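Tylactone synthase starter module and modules 1 & 2 (Streptomyces fradiae, PDB 2Z5L) probably reduces the beta-keto group of a polyketide intermediate with NADPH, as the first ketoreductase of the tylosin synthase, helping to set the chirality of the growing chain. Local coordinates at residues Y29-K34 with T393-N398; S111-V116 with I126-A131; R148-V153 with Q164-G169; C368-L373 with A409-L414. All blocks are in the same frame, centred on the assembly; numbering follows the deposited sequence.

Contact 1: Y29-K34 with T393-N398; sequences YRVTWK and TGTWGN
The face of the Tyr-29 ring receives the edge of Trp-396: CZ2 of Trp-396 sits above the Tyr-29 plane, displaced toward the rim, at 4.1 Å from Tyr-29 CG. With the planes at 85° and the centroids of the Tyr-29 ring and the Trp-396 six-membered ring 5.6 Å apart, this is a T-shaped (edge-to-face) pair in which tryptophan supplies the edge and tyrosine the face. The indole also meets two other aromatics, Phe-498 edge-to-face and Trp-482 at about 40°. Trp-482 also holds the far end of the tyrosine, since its NE1 is hydrogen-bonded to Tyr-29 OH.

Two residues along the strand, Val-31 reaches the loop with one methyl: its CG2 lies 3.4 Å from CG2 of Thr-395, closer than ordinary van der Waals packing, as the two side chains slide past each other in opposite directions. Thr-395 presents its methyl rather than its hydroxyl because OG1 is turned back beside the backbone N (chi1 -51°), which places CG2 on the strand side.

Strand 28-35 is thereby laid against the loop between strand 386-391 and helix 402-419, joining residues far apart in sequence. The chemistry is entirely apolar between these segments, so cohesion depends on shape and ring geometry, while the one hydroxyl at the tyrosine end is satisfied by Trp-482.

Contact 2: S111-V116 with I126-A131; sequences SLLGLV and IALLQA
Leu-128 points one methyl, CD2, from the helix into the turn formed by Ser-111 and Leu-113, and the orientation of these three side chains defines the contact. With CG of Leu-128 opposite its backbone N (chi1 165°) and chi2 at 66°, CD2 is the branch that reaches the turn. It meets the serine alongside its CB-OG bond: Leu-128 CD2 is 3.4 Å from Ser-111 CB, tighter than usual for two carbons, and 3.4 Å from Ser-111 OG as well.

Leu-113 comes to the same methyl from two residues further on in the turn. Its side chain and that of Leu-128 cross obliquely, with Leu-113 CD1 at 4.0 Å from Leu-128 CD2. A second, looser approach links Leu-113 CD1 to Leu-128 CB at 4.2 Å. Val-91 and Leu-95 of helix 88-99 also touch Leu-128, which makes the environment of this leucine largely aliphatic.

The serine hydroxyl is not lost to this apolar setting. Ser-111 OG accepts a hydrogen bond from Leu-113 N at 3.2 Å, with an N-H...O angle of 152°. The bond ties the two residues that receive the methyl and fixes the rotation of the serine.

A side-chain oxygen bonded to the backbone N two residues on is an ST turn. Here it ends strand 107-111 and begins the link to helix 119-135, which folds back over it in the strand-loop-helix manner of a Rossmann-like fold, consistent with the structural half of a polyketide ketoreductase.

Contact 3: R148-V153 with Q164-G169; sequences RAVAVV and QLWGFG
Apolar packing on the indole of Trp-166 dominates, and it comes from two consecutive residues of the loop. Val-150 lies over one face: its CG1 stands above the middle of the ring system, 4.2 Å from Trp-166 CD2 at the ring fusion, an aliphatic group set on an aromatic face. Ala-149 approaches the five-membered ring obliquely. Its CB is 3.3 Å from Trp-166 NE1 and 3.4 Å from Trp-166 CD1, a close approach that places Ala-149 CB beside the pyrrole portion. Trp-166 has CG beside its backbone N (chi1 -82°), which swings the indole off the helix toward the loop, and the CA atoms of Ala-149 and Trp-166 are 7.5 Å apart.

The connection belongs to a beta-alpha-beta unit of the Rossmann-like, structural half of the ketoreductase: strand 140-147 runs out into the loop, helix 160-175 returns, and strand 180-186 lies next to the first strand and parallel to it. Trp-166 also touches that second strand, at Leu-183 and Asp-185.

The side-chain and loop hydrogen bonds come from outside the two segments. The indole N-H of Trp-166 is taken up by Thr-146 OG1 near the end of strand 140-147, which fixes the ring's rotation beside Ala-149 CB. Asp-185 OD1 holds the backbone N of Ala-149, and Glu-156 OE1 the backbone N of both Val-152 and Val-153. Backbone bonding within the helix is a separate matter: the Phe-168 N to Gln-164 O bond of 3.0 Å keeps the turn carrying Trp-166 regular.

Contact 4: C368-L373 with A409-L414; sequences CGAELL and AALDAL
On the helix that brings Leu-411 and Leu-414 against Ala-370, the carboxylate oxygen Asp-412 OD1 is gripped by two hydroxyls, Ser-390 OG and Ser-427 OG. Both belong to neighbouring strands, so they tie this helix to the sheet beneath, while the contact with helix 356-376 is mainly van der Waals packing, in which Leu-414 also touches two oxygens, Ala-370 O and Glu-371 OE1.

Ala-370 is the small residue on which two leucines converge. Leu-411 has CG beside its backbone N (chi1 -74°), and its CD2 comes to 3.3 Å from Ala-370 CB, tighter than usual packing. Leu-414 takes a different rotamer, with CG anti to N (chi1 173°); its CD2 lies 3.8 Å from Ala-370 CB and 3.6 Å from Ala-370 O, resting against both side chain and backbone. Its other branch, Leu-414 CD1, reaches the end of Glu-371, 3.9 Å from OE1. The glutamate chain bends at chi2, and the same OE1 makes a long, weak ion pair with Arg-417.

Leu-388 of strand 386-391 touches Ala-370, Leu-411 and Leu-414, closing the interface from the sheet side. The axes of segments 368-373 and 409-414 run at 16° to each other, 10.1 Å apart at their closest approach, which suits two helices lying side by side on one face of a sheet. This is the layout of a short-chain dehydrogenase/reductase, where such helices flank the central strands of the Rossmann fold.

Contact 3 touches each of the other three. Its centre is about 10 Å from that of contact 1, where Trp-33 CE2 lies 3.3 Å from Val-152 CG2, and about 14 Å from those of contacts 2 and 4. Phe-168 CZ meets Ile-126 CG1 of contact 2 at 3.5 Å, and Gln-164 CG meets Ala-410 CB of contact 4 at 3.9 Å, so helix 160-175 bridges the two Rossmann-like halves. Contacts 1 and 4 also touch, Thr-395 OG1 to Asp-412 OD2 at 3.6 Å; contacts 2 and 4, about 22 Å apart between centres, do not. Residues 393-398 precede helix 402-419, which holds 409-414 and in this family probably borders the active site.

Contact 1: Y29-K34 with T393-N398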
loop_
_atom_site.group_PDB
_atom_site.type_symbol
_atom_site.label_atom_id
_atom_site.label_comp_id
_atom_site.label_asym_id
_atom_site.label_seq_id
_atom_site.Cartn_x
_atom_site.Cartn_y
_atom_site.Cartn_z
ATOM N N TYR A 29 -14.201 -1.130 -5.389
ATOM C CA TYR A 29 -14.164 -0.011 -4.457
ATOM C C TYR A 29 -12.987 0.894 -4.792
ATOM O O TYR A 29 -12.082 0.518 -5.545
ATOM C CB TYR A 29 -14.030 -0.505 -3.021
ATOM C CG TYR A 29 -15.079 -1.500 -2.596
ATOM C CD1 TYR A 29 -14.987 -2.837 -2.967
ATOM C CD2 TYR A 29 -16.148 -1.109 -1.786
ATOM C CE1 TYR A 29 -15.929 -3.764 -2.537
ATOM C CE2 TYR A 29 -17.100 -2.031 -1.351
ATOM C CZ TYR A 29 -16.983 -3.356 -1.724
ATOM O OH TYR A 29 -17.891 -4.289 -1.269
ATOM N N ARG A 30 -12.996 2.093 -4.228
ATOM C CA ARG A 30 -11.923 3.036 -4.487
ATOM C C ARG A 30 -11.728 3.982 -3.314
ATOM O O ARG A 30 -12.528 4.006 -2.378
ATOM C CB ARG A 30 -12.217 3.831 -5.766
ATOM C CG ARG A 30 -13.319 4.881 -5.643
ATOM C CD ARG A 30 -13.561 5.603 -6.969
ATOM N NE ARG A 30 -12.362 5.640 -7.814
ATOM C CZ ARG A 30 -12.108 4.783 -8.803
ATOM N NH1 ARG A 30 -12.971 3.817 -9.084
ATOM N NH2 ARG A 30 -10.987 4.885 -9.510
ATOM N N VAL A 31 -10.657 4.761 -3.365
ATOM C CA VAL A 31 -10.376 5.697 -2.294
ATOM C C VAL A 31 -10.669 7.127 -2.709
ATOM O O VAL A 31 -10.119 7.634 -3.686
ATOM C CB VAL A 31 -8.907 5.599 -1.834
ATOM C CG1 VAL A 31 -8.629 6.652 -0.769
ATOM C CG2 VAL A 31 -8.632 4.211 -1.280
ATOM N N THR A 32 -11.551 7.768 -1.953
ATOM C CA THR A 32 -11.933 9.146 -2.206
ATOM C C THR A 32 -11.594 9.984 -0.984
ATOM O O THR A 32 -11.221 9.455 0.072
ATOM C CB THR A 32 -13.449 9.267 -2.486
ATOM O OG1 THR A 32 -14.190 8.625 -1.433
ATOM C CG2 THR A 32 -13.793 8.627 -3.826
ATOM N N TRP A 33 -11.751 11.296 -1.125
ATOM C CA TRP A 33 -11.444 12.212 -0.039
ATOM C C TRP A 33 -12.627 13.081 0.373
ATOM O O TRP A 33 -13.019 13.999 -0.349
ATOM C CB TRP A 33 -10.269 13.099 -0.446
ATOM C CG TRP A 33 -8.979 12.350 -0.590
ATOM C CD1 TRP A 33 -8.354 11.992 -1.757
ATOM C CD2 TRP A 33 -8.153 11.868 0.474
ATOM N NE1 TRP A 33 -7.187 11.320 -1.480
ATOM C CE2 TRP A 33 -7.039 11.229 -0.119
ATOM C CE3 TRP A 33 -8.247 11.914 1.875
ATOM C CZ2 TRP A 33 -6.022 10.640 0.643
ATOM C CZ3 TRP A 33 -7.235 11.328 2.632
ATOM C CH2 TRP A 33 -6.138 10.700 2.012
ATOM N N LYS A 34 -13.188 12.792 1.541
ATOM C CA LYS A 34 -14.324 13.555 2.040
ATOM C C LYS A 34 -13.846 14.744 2.871
ATOM O O LYS A 34 -13.298 14.570 3.958
ATOM C CB LYS A 34 -15.238 12.662 2.886
ATOM C CG LYS A 34 -16.491 13.361 3.395
ATOM C CD LYS A 34 -17.420 12.396 4.114
ATOM C CE LYS A 34 -18.694 13.094 4.583
ATOM N NZ LYS A 34 -18.823 13.129 6.070
ATOM N N THR A 393 -4.552 -5.040 1.505
ATOM C CA THR A 393 -3.810 -4.808 2.732
ATOM C C THR A 393 -3.147 -3.435 2.708
ATOM O O THR A 393 -2.975 -2.801 3.751
ATOM C CB THR A 393 -2.726 -5.875 2.940
ATOM O OG1 THR A 393 -1.819 -5.848 1.834
ATOM C CG2 THR A 393 -3.366 -7.269 3.050
ATOM N N GLY A 394 -2.779 -2.986 1.511
ATOM C CA GLY A 394 -2.135 -1.696 1.361
ATOM C C GLY A 394 -3.102 -0.558 1.096
ATOM O O GLY A 394 -2.659 0.572 0.872
ATOM N N THR A 395 -4.405 -0.836 1.099
ATOM C CA THR A 395 -5.400 0.219 0.860
ATOM C C THR A 395 -6.366 0.359 2.036
ATOM O O THR A 395 -6.790 1.463 2.353
ATOM C CB THR A 395 -6.243 -0.038 -0.418
ATOM O OG1 THR A 395 -5.374 -0.310 -1.524
ATOM C CG2 THR A 395 -7.089 1.192 -0.744
ATOM N N TRP A 396 -6.733 -0.758 2.662
ATOM C CA TRP A 396 -7.623 -0.705 3.815
ATOM C C TRP A 396 -6.844 -0.953 5.086
ATOM O O TRP A 396 -7.081 -0.316 6.108
ATOM C CB TRP A 396 -8.733 -1.753 3.721
ATOM C CG TRP A 396 -9.715 -1.510 2.628
ATOM C CD1 TRP A 396 -9.767 -0.431 1.791
ATOM C CD2 TRP A 396 -10.783 -2.375 2.233
ATOM N NE1 TRP A 396 -10.797 -0.572 0.893
ATOM C CE2 TRP A 396 -11.438 -1.758 1.143
ATOM C CE3 TRP A 396 -11.247 -3.611 2.692
ATOM C CZ2 TRP A 396 -12.536 -2.336 0.505
ATOM C CZ3 TRP A 396 -12.339 -4.188 2.058
ATOM C CH2 TRP A 396 -12.970 -3.549 0.972
ATOM N N GLY A 397 -5.909 -1.889 5.032
ATOM C CA GLY A 397 -5.124 -2.197 6.214
ATOM C C GLY A 397 -5.467 -3.586 6.708
ATOM O O GLY A 397 -6.573 -4.074 6.477
ATOM N N ASN A 398 -4.516 -4.219 7.386
ATOM C CA ASN A 398 -4.697 -5.568 7.914
ATOM C C ASN A 398 -3.522 -5.959 8.810
ATOM O O ASN A 398 -2.362 -5.931 8.390
ATOM C CB ASN A 398 -4.818 -6.568 6.767
ATOM C CG ASN A 398 -5.067 -7.978 7.247
ATOM O OD1 ASN A 398 -6.022 -8.231 7.980
ATOM N ND2 ASN A 398 -4.214 -8.909 6.826
#

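Contact 2: S111-V116 with I126-A131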
loop_
_atom_site.group_PDB
_atom_site.type_symbol
_atom_site.label_atom_id
_atom_site.label_comp_id
_atom_site.label_asym_id
_atom_site.label_seq_id
_atom_site.Cartn_x
_atom_site.Cartn_y
_atom_site.Cartn_z
ATOM N N SER A 111 5.599 12.560 14.904
ATOM C CA SER A 111 6.771 12.226 14.100
ATOM C C SER A 111 6.875 12.974 12.775
ATOM O O SER A 111 5.939 12.990 11.975
ATOM C CB SER A 111 6.785 10.721 13.809
ATOM O OG SER A 111 7.813 10.384 12.899
ATOM N N LEU A 112 8.029 13.589 12.556
ATOM C CA LEU A 112 8.285 14.305 11.324
ATOM C C LEU A 112 9.235 13.475 10.454
ATOM O O LEU A 112 9.683 13.925 9.398
ATOM C CB LEU A 112 8.910 15.673 11.628
ATOM C CG LEU A 112 7.980 16.637 12.387
ATOM C CD1 LEU A 112 8.708 17.949 12.690
ATOM C CD2 LEU A 112 6.733 16.901 11.553
ATOM N N LEU A 113 9.527 12.249 10.878
ATOM C CA LEU A 113 10.436 11.404 10.115
ATOM C C LEU A 113 9.926 11.159 8.701
ATOM O O LEU A 113 10.716 11.011 7.769
ATOM C CB LEU A 113 10.642 10.062 10.816
ATOM C CG LEU A 113 11.228 10.108 12.229
ATOM C CD1 LEU A 113 11.241 8.711 12.777
ATOM C CD2 LEU A 113 12.645 10.712 12.213
ATOM N N GLY A 114 8.606 11.137 8.540
ATOM C CA GLY A 114 8.025 10.892 7.231
ATOM C C GLY A 114 8.160 12.017 6.220
ATOM O O GLY A 114 7.803 11.848 5.055
ATOM N N LEU A 115 8.667 13.170 6.644
ATOM C CA LEU A 115 8.827 14.291 5.714
ATOM C C LEU A 115 10.055 14.104 4.831
ATOM O O LEU A 115 10.284 14.866 3.883
ATOM C CB LEU A 115 8.916 15.617 6.478
ATOM C CG LEU A 115 7.621 16.003 7.226
ATOM C CD1 LEU A 115 7.804 17.332 7.950
ATOM C CD2 LEU A 115 6.474 16.098 6.254
ATOM N N VAL A 116 10.849 13.087 5.147
ATOM C CA VAL A 116 12.046 12.783 4.363
ATOM C C VAL A 116 11.671 11.749 3.307
ATOM O O VAL A 116 11.313 10.625 3.637
ATOM C CB VAL A 116 13.177 12.210 5.236
ATOM C CG1 VAL A 116 14.354 11.807 4.352
ATOM C CG2 VAL A 116 13.615 13.239 6.263
ATOM N N ILE A 126 8.963 3.000 11.127
ATOM C CA ILE A 126 8.483 1.741 11.673
ATOM C C ILE A 126 9.235 1.494 12.981
ATOM O O ILE A 126 8.636 1.111 13.990
ATOM C CB ILE A 126 8.685 0.590 10.637
ATOM C CG1 ILE A 126 7.641 0.757 9.527
ATOM C CG2 ILE A 126 8.568 -0.793 11.314
ATOM C CD1 ILE A 126 7.782 -0.185 8.391
ATOM N N ALA A 127 10.541 1.760 12.963
ATOM C CA ALA A 127 11.398 1.607 14.136
ATOM C C ALA A 127 10.902 2.477 15.308
ATOM O O ALA A 127 10.952 2.055 16.459
ATOM C CB ALA A 127 12.841 1.987 13.784
ATOM N N LEU A 128 10.432 3.684 15.003
ATOM C CA LEU A 128 9.927 4.599 16.029
ATOM C C LEU A 128 8.708 4.010 16.728
ATOM O O LEU A 128 8.592 4.063 17.952
ATOM C CB LEU A 128 9.537 5.952 15.415
ATOM C CG LEU A 128 8.673 6.913 16.255
ATOM C CD1 LEU A 128 9.442 7.390 17.481
ATOM C CD2 LEU A 128 8.255 8.089 15.406
ATOM N N LEU A 129 7.784 3.471 15.941
ATOM C CA LEU A 129 6.578 2.871 16.498
ATOM C C LEU A 129 6.948 1.685 17.374
ATOM O O LEU A 129 6.473 1.563 18.511
ATOM C CB LEU A 129 5.625 2.419 15.382
ATOM C CG LEU A 129 4.296 1.796 15.831
ATOM C CD1 LEU A 129 3.643 2.696 16.868
ATOM C CD2 LEU A 129 3.385 1.607 14.631
ATOM N N GLN A 130 7.805 0.820 16.839
ATOM C CA GLN A 130 8.267 -0.364 17.558
ATOM C C GLN A 130 8.906 -0.011 18.882
ATOM O O GLN A 130 8.745 -0.736 19.881
ATOM C CB GLN A 130 9.289 -1.143 16.731
ATOM C CG GLN A 130 8.756 -1.704 15.426
ATOM C CD GLN A 130 9.855 -2.349 14.602
ATOM O OE1 GLN A 130 10.918 -1.753 14.393
ATOM N NE2 GLN A 130 9.611 -3.566 14.129
ATOM N N ALA A 131 9.637 1.099 18.888
ATOM C CA ALA A 131 10.323 1.549 20.092
ATOM C C ALA A 131 9.347 2.052 21.147
ATOM O O ALA A 131 9.533 1.797 22.336
ATOM C CB ALA A 131 11.326 2.643 19.736
#

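Contact 3: R148-V153 with Q164-G169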
loop_
_atom_site.group_PDB
_atom_site.type_symbol
_atom_site.label_atom_id
_atom_site.label_comp_id
_atom_site.label_asym_id
_atom_site.label_seq_id
_atom_site.Cartn_x
_atom_site.Cartn_y
_atom_site.Cartn_z
ATOM N N ARG A 148 2.724 15.056 0.447
ATOM C CA ARG A 148 2.561 14.550 -0.908
ATOM C C ARG A 148 2.445 13.027 -0.894
ATOM O O ARG A 148 2.696 12.359 -1.900
ATOM C CB ARG A 148 3.741 14.997 -1.795
ATOM C CG ARG A 148 3.434 16.207 -2.691
ATOM C CD ARG A 148 4.669 16.761 -3.409
ATOM N NE ARG A 148 5.380 15.757 -4.197
ATOM C CZ ARG A 148 4.890 15.150 -5.272
ATOM N NH1 ARG A 148 5.626 14.244 -5.911
ATOM N NH2 ARG A 148 3.671 15.447 -5.711
ATOM N N ALA A 149 2.056 12.481 0.255
ATOM C CA ALA A 149 1.899 11.039 0.393
ATOM C C ALA A 149 0.711 10.554 -0.430
ATOM O O ALA A 149 0.743 9.467 -1.009
ATOM C CB ALA A 149 1.697 10.669 1.860
ATOM N N VAL A 150 -0.332 11.373 -0.484
ATOM C CA VAL A 150 -1.541 11.027 -1.216
ATOM C C VAL A 150 -2.023 12.193 -2.075
ATOM O O VAL A 150 -1.935 13.346 -1.661
ATOM C CB VAL A 150 -2.661 10.647 -0.244
ATOM C CG1 VAL A 150 -2.305 9.359 0.496
ATOM C CG2 VAL A 150 -2.861 11.779 0.751
ATOM N N ALA A 151 -2.540 11.885 -3.265
ATOM C CA ALA A 151 -3.050 12.904 -4.181
ATOM C C ALA A 151 -4.537 13.143 -3.926
ATOM O O ALA A 151 -5.371 12.300 -4.251
ATOM C CB ALA A 151 -2.831 12.461 -5.617
ATOM N N VAL A 152 -4.863 14.292 -3.335
ATOM C CA VAL A 152 -6.253 14.636 -3.024
ATOM C C VAL A 152 -6.871 15.624 -4.019
ATOM O O VAL A 152 -8.069 15.567 -4.296
ATOM C CB VAL A 152 -6.374 15.250 -1.612
ATOM C CG1 VAL A 152 -7.832 15.566 -1.310
ATOM C CG2 VAL A 152 -5.799 14.301 -0.577
ATOM N N VAL A 153 -6.046 16.530 -4.539
ATOM C CA VAL A 153 -6.492 17.543 -5.495
ATOM C C VAL A 153 -5.802 17.343 -6.851
ATOM O O VAL A 153 -4.699 16.799 -6.920
ATOM C CB VAL A 153 -6.184 18.976 -4.970
ATOM C CG1 VAL A 153 -6.845 19.192 -3.616
ATOM C CG2 VAL A 153 -4.674 19.196 -4.862
ATOM N N GLN A 164 4.079 4.711 1.249
ATOM C CA GLN A 164 4.438 3.512 2.005
ATOM C C GLN A 164 4.030 3.606 3.472
ATOM O O GLN A 164 3.478 2.654 4.038
ATOM C CB GLN A 164 5.943 3.273 1.929
ATOM C CG GLN A 164 6.432 2.669 0.624
ATOM C CD GLN A 164 7.861 2.154 0.752
ATOM O OE1 GLN A 164 8.174 1.438 1.699
ATOM N NE2 GLN A 164 8.732 2.516 -0.195
ATOM N N LEU A 165 4.317 4.760 4.076
ATOM C CA LEU A 165 4.012 5.024 5.483
ATOM C C LEU A 165 2.510 4.969 5.759
ATOM O O LEU A 165 2.071 4.481 6.803
ATOM C CB LEU A 165 4.557 6.405 5.895
ATOM C CG LEU A 165 5.604 6.507 7.007
ATOM C CD1 LEU A 165 5.689 7.964 7.460
ATOM C CD2 LEU A 165 5.221 5.622 8.184
ATOM N N TRP A 166 1.710 5.503 4.844
ATOM C CA TRP A 166 0.269 5.458 5.055
ATOM C C TRP A 166 -0.157 4.002 5.043
ATOM O O TRP A 166 -0.994 3.593 5.845
ATOM C CB TRP A 166 -0.460 6.252 3.978
ATOM C CG TRP A 166 -0.489 7.716 4.278
ATOM C CD1 TRP A 166 0.582 8.575 4.343
ATOM C CD2 TRP A 166 -1.646 8.492 4.584
ATOM N NE1 TRP A 166 0.155 9.840 4.671
ATOM C CE2 TRP A 166 -1.208 9.816 4.826
ATOM C CE3 TRP A 166 -3.015 8.201 4.681
ATOM C CZ2 TRP A 166 -2.088 10.843 5.157
ATOM C CZ3 TRP A 166 -3.892 9.225 5.012
ATOM C CH2 TRP A 166 -3.422 10.533 5.246
ATOM N N GLY A 167 0.456 3.217 4.153
ATOM C CA GLY A 167 0.129 1.810 4.083
ATOM C C GLY A 167 0.414 1.126 5.404
ATOM O O GLY A 167 -0.431 0.427 5.956
ATOM N N PHE A 168 1.614 1.348 5.920
ATOM C CA PHE A 168 2.029 0.764 7.186
ATOM C C PHE A 168 1.217 1.319 8.343
ATOM O O PHE A 168 0.896 0.604 9.295
ATOM C CB PHE A 168 3.492 1.092 7.445
ATOM C CG PHE A 168 3.963 0.665 8.789
ATOM C CD1 PHE A 168 4.248 -0.675 9.040
ATOM C CD2 PHE A 168 4.080 1.584 9.819
ATOM C CE1 PHE A 168 4.643 -1.099 10.297
ATOM C CE2 PHE A 168 4.473 1.169 11.078
ATOM C CZ PHE A 168 4.757 -0.181 11.324
ATOM N N GLY A 169 0.930 2.614 8.262
ATOM C CA GLY A 169 0.180 3.287 9.310
ATOM C C GLY A 169 -1.150 2.620 9.619
ATOM O O GLY A 169 -1.528 2.501 10.784
#

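Contact 4: C368-L373 with A409-L414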
loop_
_atom_site.group_PDB
_atom_site.type_symbol
_atom_site.label_atom_id
_atom_site.label_comp_id
_atom_site.label_asym_id
_atom_site.label_seq_id
_atom_site.Cartn_x
_atom_site.Cartn_y
_atom_site.Cartn_z
ATOM N N CYS A 368 10.591 -3.247 -5.848
ATOM C CA CYS A 368 11.727 -3.174 -6.757
ATOM C C CYS A 368 11.365 -3.669 -8.162
ATOM O O CYS A 368 11.770 -3.072 -9.163
ATOM C CB CYS A 368 12.908 -3.983 -6.200
ATOM S SG CYS A 368 13.628 -3.301 -4.659
ATOM N N GLY A 369 10.600 -4.752 -8.236
ATOM C CA GLY A 369 10.207 -5.294 -9.525
ATOM C C GLY A 369 9.431 -4.321 -10.399
ATOM O O GLY A 369 9.773 -4.103 -11.568
ATOM N N ALA A 370 8.382 -3.736 -9.828
ATOM C CA ALA A 370 7.532 -2.791 -10.535
ATOM C C ALA A 370 8.280 -1.513 -10.905
ATOM O O ALA A 370 8.048 -0.926 -11.968
ATOM C CB ALA A 370 6.324 -2.445 -9.677
ATOM N N GLU A 371 9.184 -1.084 -10.031
ATOM C CA GLU A 371 9.933 0.137 -10.287
ATOM C C GLU A 371 10.922 -0.071 -11.445
ATOM O O GLU A 371 11.139 0.837 -12.238
ATOM C CB GLU A 371 10.648 0.589 -9.001
ATOM C CG GLU A 371 11.379 1.934 -9.092
ATOM C CD GLU A 371 10.448 3.127 -9.355
ATOM O OE1 GLU A 371 9.472 3.330 -8.589
ATOM O OE2 GLU A 371 10.710 3.867 -10.327
ATOM N N LEU A 372 11.503 -1.266 -11.546
ATOM C CA LEU A 372 12.431 -1.567 -12.630
ATOM C C LEU A 372 11.690 -1.692 -13.963
ATOM O O LEU A 372 12.197 -1.275 -15.006
ATOM C CB LEU A 372 13.196 -2.865 -12.361
ATOM C CG LEU A 372 14.379 -2.733 -11.415
ATOM C CD1 LEU A 372 14.920 -4.095 -11.079
ATOM C CD2 LEU A 372 15.466 -1.861 -12.068
ATOM N N LEU A 373 10.498 -2.285 -13.932
ATOM C CA LEU A 373 9.705 -2.435 -15.142
ATOM C C LEU A 373 9.280 -1.052 -15.613
ATOM O O LEU A 373 9.151 -0.797 -16.813
ATOM C CB LEU A 373 8.464 -3.288 -14.885
ATOM C CG LEU A 373 8.688 -4.756 -14.528
ATOM C CD1 LEU A 373 7.368 -5.338 -14.029
ATOM C CD2 LEU A 373 9.203 -5.535 -15.726
ATOM N N ALA A 409 1.084 -0.495 -1.036
ATOM C CA ALA A 409 0.752 0.926 -1.097
ATOM C C ALA A 409 1.654 1.588 -2.164
ATOM O O ALA A 409 1.196 2.436 -2.928
ATOM C CB ALA A 409 0.963 1.583 0.276
ATOM N N ALA A 410 2.926 1.189 -2.231
ATOM C CA ALA A 410 3.849 1.760 -3.217
ATOM C C ALA A 410 3.536 1.418 -4.673
ATOM O O ALA A 410 3.848 2.200 -5.585
ATOM C CB ALA A 410 5.295 1.359 -2.907
ATOM N N LEU A 411 2.976 0.240 -4.915
ATOM C CA LEU A 411 2.627 -0.140 -6.270
ATOM C C LEU A 411 1.550 0.822 -6.758
ATOM O O LEU A 411 1.586 1.279 -7.897
ATOM C CB LEU A 411 2.088 -1.579 -6.326
ATOM C CG LEU A 411 3.105 -2.721 -6.156
ATOM C CD1 LEU A 411 2.400 -4.069 -6.209
ATOM C CD2 LEU A 411 4.163 -2.623 -7.252
ATOM N N ASP A 412 0.595 1.129 -5.885
ATOM C CA ASP A 412 -0.498 2.040 -6.225
ATOM C C ASP A 412 -0.004 3.447 -6.581
ATOM O O ASP A 412 -0.429 4.020 -7.591
ATOM C CB ASP A 412 -1.514 2.115 -5.075
ATOM C CG ASP A 412 -2.038 0.738 -4.657
ATOM O OD1 ASP A 412 -1.953 -0.219 -5.460
ATOM O OD2 ASP A 412 -2.553 0.613 -3.531
ATOM N N ALA A 413 0.897 3.997 -5.770
ATOM C CA ALA A 413 1.420 5.341 -6.021
ATOM C C ALA A 413 2.120 5.403 -7.377
ATOM O O ALA A 413 2.020 6.400 -8.093
ATOM C CB ALA A 413 2.389 5.748 -4.906
ATOM N N LEU A 414 2.847 4.336 -7.705
ATOM C CA LEU A 414 3.559 4.241 -8.967
ATOM C C LEU A 414 2.553 4.302 -10.111
ATOM O O LEU A 414 2.815 4.924 -11.144
ATOM C CB LEU A 414 4.352 2.936 -9.039
ATOM C CG LEU A 414 5.020 2.611 -10.387
ATOM C CD1 LEU A 414 6.143 3.595 -10.674
ATOM C CD2 LEU A 414 5.580 1.185 -10.347
#